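PDB 6H6N: ubiquinone biosynthesis accessory factor UbiJ from Escherichia coli, which binds hydrophobic ubiquinone biosynthetic intermediates through its SCP2 domain and is essential for the stability of the Ubi complex, supporting aerobic coenzyme Q synthesis. Local coordinates for residues L44-R49 with D77-V82. Sequence-based numbering, arbitrary orientation.
Sequences LGKVLR and DADCTV. With CA (calcium ion), chain E; CA (calcium ion), chain D.
The parallel pair in the mixed sheet of the SCP2 domain is formed by strands 47-52 and 80-84, and at its start the carboxylate of Asp79 accepts a hydrogen bond from the backbone of Val47. Asp79 OD2 takes the amide of Val47 N at 2.9 Å through its anti lone pair, while Asp79 N returns a 2.8 Å bond to Val47 O, which also receives a weak one from Cys80 N. Beyond this, the ladder runs regularly: Arg49 N reaches Cys80 O at 2.9 Å, nearly straight at 173°, and Arg49 O accepts Val82 N. On the face turned to helix 113-128, Leu48 CD1 rests against Cys80 SG (3.7 Å) and Val82 CG1. On the other face Arg49 and Thr81 lie side by side, with Arg49 CB 3.6 Å from Thr81 OG1; Arg49 CG, anti to its own amide nitrogen (chi1 -176°), starts an extended chain whose NE forms a salt bridge with Glu51. Asp79 also chelates a calcium ion through both oxygens, and waters tie this ion to Gly45 O and Asp77 O. Asp77 chelates a second calcium, whose water donates to Asp79 OD1. Asp79 OD2 thus serves metal and amide together, and the bound cation probably offsets the carboxylate's negative charge.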
ATOM      1  N   LEU A  44       8.743  -5.116 -21.442  1.00 25.13           N
ATOM      2  CA  LEU A  44       9.640  -6.273 -21.309  1.00 25.79           C
ATOM      3  C   LEU A  44      11.087  -5.878 -21.087  1.00 28.77           C
ATOM      4  O   LEU A  44      11.634  -5.060 -21.829  1.00 26.36           O
ATOM      5  CB  LEU A  44       9.524  -7.264 -22.491  1.00 26.94           C
ATOM      6  CG  LEU A  44       8.172  -7.934 -22.717  1.00 32.77           C
ATOM      7  CD1 LEU A  44       8.240  -8.929 -23.871  1.00 34.07           C
ATOM      8  CD2 LEU A  44       7.649  -8.593 -21.460  1.00 35.94           C
ATOM      9  N   GLY A  45      11.662  -6.422 -20.021  1.00 24.74           N
ATOM     10  CA  GLY A  45      13.045  -6.159 -19.660  1.00 25.20           C
ATOM     11  C   GLY A  45      13.302  -4.820 -18.997  1.00 27.75           C
ATOM     12  O   GLY A  45      14.447  -4.563 -18.630  1.00 28.47           O
ATOM     13  N   LYS A  46      12.253  -3.980 -18.786  1.00 21.06           N
ATOM     14  CA  LYS A  46      12.403  -2.646 -18.182  1.00 19.79           C
ATOM     15  C   LYS A  46      12.453  -2.687 -16.673  1.00 26.65           C
ATOM     16  O   LYS A  46      11.830  -3.547 -16.043  1.00 24.91           O
ATOM     17  CB  LYS A  46      11.331  -1.630 -18.663  1.00 20.60           C
ATOM     18  CG  LYS A  46      11.244  -1.444 -20.202  1.00 18.36           C
ATOM     19  CD  LYS A  46      12.514  -0.826 -20.796  1.00 28.48           C
ATOM     20  CE  LYS A  46      12.355  -0.547 -22.277  1.00 28.59           C
ATOM     21  NZ  LYS A  46      13.606   0.025 -22.840  1.00 29.98           N
ATOM     22  N   VAL A  47      13.197  -1.727 -16.097  1.00 24.31           N
ATOM     23  CA  VAL A  47      13.388  -1.541 -14.660  1.00 23.23           C
ATOM     24  C   VAL A  47      12.899  -0.145 -14.327  1.00 28.81           C
ATOM     25  O   VAL A  47      13.439   0.841 -14.843  1.00 26.96           O
ATOM     26  CB  VAL A  47      14.860  -1.744 -14.228  1.00 26.54           C
ATOM     27  CG1 VAL A  47      15.012  -1.523 -12.713  1.00 25.93           C
ATOM     28  CG2 VAL A  47      15.382  -3.131 -14.639  1.00 26.00           C
ATOM     29  N   LEU A  48      11.818  -0.072 -13.521  1.00 26.40           N
ATOM     30  CA  LEU A  48      11.207   1.183 -13.123  1.00 25.73           C
ATOM     31  C   LEU A  48      11.396   1.346 -11.628  1.00 26.77           C
ATOM     32  O   LEU A  48      10.931   0.498 -10.854  1.00 24.85           O
ATOM     33  CB  LEU A  48       9.711   1.186 -13.510  1.00 26.04           C
ATOM     34  CG  LEU A  48       8.830   2.370 -13.034  1.00 32.69           C
ATOM     35  CD1 LEU A  48       9.239   3.700 -13.688  1.00 33.16           C
ATOM     36  CD2 LEU A  48       7.344   2.106 -13.332  1.00 34.03           C
ATOM     37  N   ARG A  49      12.084   2.431 -11.240  1.00 22.05           N
ATOM     38  CA  ARG A  49      12.350   2.793  -9.847  1.00 23.88           C
ATOM     39  C   ARG A  49      11.280   3.815  -9.443  1.00 29.65           C
ATOM     40  O   ARG A  49      11.054   4.797 -10.157  1.00 28.58           O
ATOM     41  CB  ARG A  49      13.781   3.365  -9.690  1.00 20.69           C
ATOM     42  CG  ARG A  49      14.165   3.663  -8.252  1.00 30.50           C
ATOM     43  CD  ARG A  49      15.653   3.943  -8.072  1.00 34.26           C
ATOM     44  NE  ARG A  49      16.000   3.589  -6.696  1.00 46.56           N
ATOM     45  CZ  ARG A  49      16.916   2.700  -6.324  1.00 57.79           C
ATOM     46  NH1 ARG A  49      17.107   2.438  -5.039  1.00 54.08           N
ATOM     47  NH2 ARG A  49      17.678   2.098  -7.231  1.00 35.63           N
ATOM     48  N   ASP A  77      21.141  -0.233 -12.725  1.00 40.79           N
ATOM     49  CA  ASP A  77      20.619   0.894 -13.476  1.00 40.11           C
ATOM     50  C   ASP A  77      19.121   0.775 -13.708  1.00 39.22           C
ATOM     51  O   ASP A  77      18.663  -0.273 -14.164  1.00 40.39           O
ATOM     52  CB  ASP A  77      21.349   0.950 -14.835  1.00 43.90           C
ATOM     53  CG  ASP A  77      20.738   1.903 -15.841  1.00 61.68           C
ATOM     54  OD1 ASP A  77      20.846   3.140 -15.632  1.00 63.91           O
ATOM     55  OD2 ASP A  77      20.170   1.414 -16.854  1.00 66.78           O
ATOM     56  N   ALA A  78      18.364   1.838 -13.413  1.00 31.33           N
ATOM     57  CA  ALA A  78      16.931   1.845 -13.690  1.00 29.71           C
ATOM     58  C   ALA A  78      16.741   2.532 -15.023  1.00 31.11           C
ATOM     59  O   ALA A  78      17.451   3.492 -15.337  1.00 31.54           O
ATOM     60  CB  ALA A  78      16.150   2.567 -12.599  1.00 30.46           C
ATOM     61  N   ASP A  79      15.802   2.030 -15.824  1.00 24.41           N
ATOM     62  CA  ASP A  79      15.517   2.600 -17.143  1.00 23.33           C
ATOM     63  C   ASP A  79      14.649   3.852 -17.037  1.00 29.46           C
ATOM     64  O   ASP A  79      14.689   4.712 -17.909  1.00 29.37           O
ATOM     65  CB  ASP A  79      14.859   1.557 -18.019  1.00 23.43           C
ATOM     66  CG  ASP A  79      15.751   0.349 -18.239  1.00 28.84           C
ATOM     67  OD1 ASP A  79      16.861   0.522 -18.798  1.00 28.99           O
ATOM     68  OD2 ASP A  79      15.339  -0.769 -17.855  1.00 26.13           O
ATOM     69  N   CYS A  80      13.918   3.970 -15.920  1.00 27.05           N
ATOM     70  CA  CYS A  80      13.064   5.084 -15.598  1.00 27.74           C
ATOM     71  C   CYS A  80      12.968   5.173 -14.090  1.00 30.55           C
ATOM     72  O   CYS A  80      12.919   4.139 -13.413  1.00 28.63           O
ATOM     73  CB  CYS A  80      11.687   4.899 -16.239  1.00 29.12           C
ATOM     74  SG  CYS A  80      10.545   6.290 -15.986  1.00 34.35           S
ATOM     75  N   THR A  81      12.986   6.402 -13.568  1.00 27.60           N
ATOM     76  CA  THR A  81      12.830   6.697 -12.140  1.00 27.39           C
ATOM     77  C   THR A  81      11.737   7.754 -12.004  1.00 33.51           C
ATOM     78  O   THR A  81      11.784   8.789 -12.696  1.00 34.55           O
ATOM     79  CB  THR A  81      14.145   7.094 -11.444  1.00 34.03           C
ATOM     80  OG1 THR A  81      15.103   6.056 -11.622  1.00 35.83           O
ATOM     81  CG2 THR A  81      13.960   7.345  -9.933  1.00 30.49           C
ATOM     82  N   VAL A  82      10.724   7.451 -11.172  1.00 27.70           N
ATOM     83  CA  VAL A  82       9.595   8.315 -10.899  1.00 28.03           C
ATOM     84  C   VAL A  82       9.593   8.707  -9.421  1.00 33.85           C
ATOM     85  O   VAL A  82       9.857   7.857  -8.546  1.00 33.33           O
ATOM     86  CB  VAL A  82       8.223   7.766 -11.407  1.00 32.87           C
ATOM     87  CG1 VAL A  82       8.254   7.475 -12.913  1.00 31.86           C
ATOM     88  CG2 VAL A  82       7.776   6.532 -10.636  1.00 32.70           C
TER
HETATM   89 CA    CA E 203      19.591   3.950 -17.579  1.00 78.93          CA
HETATM   90 CA    CA D 202      17.415  -1.772 -18.765  1.00 27.10          CA
HETATM   91  O   HOH W   1      16.882  -3.783 -17.968  1.00 23.95           O
HETATM   92  O   HOH W   2      18.371  -1.622 -16.690  1.00 29.51           O
HETATM   93  O   HOH W   3      18.764   2.529 -19.178  1.00 41.10           O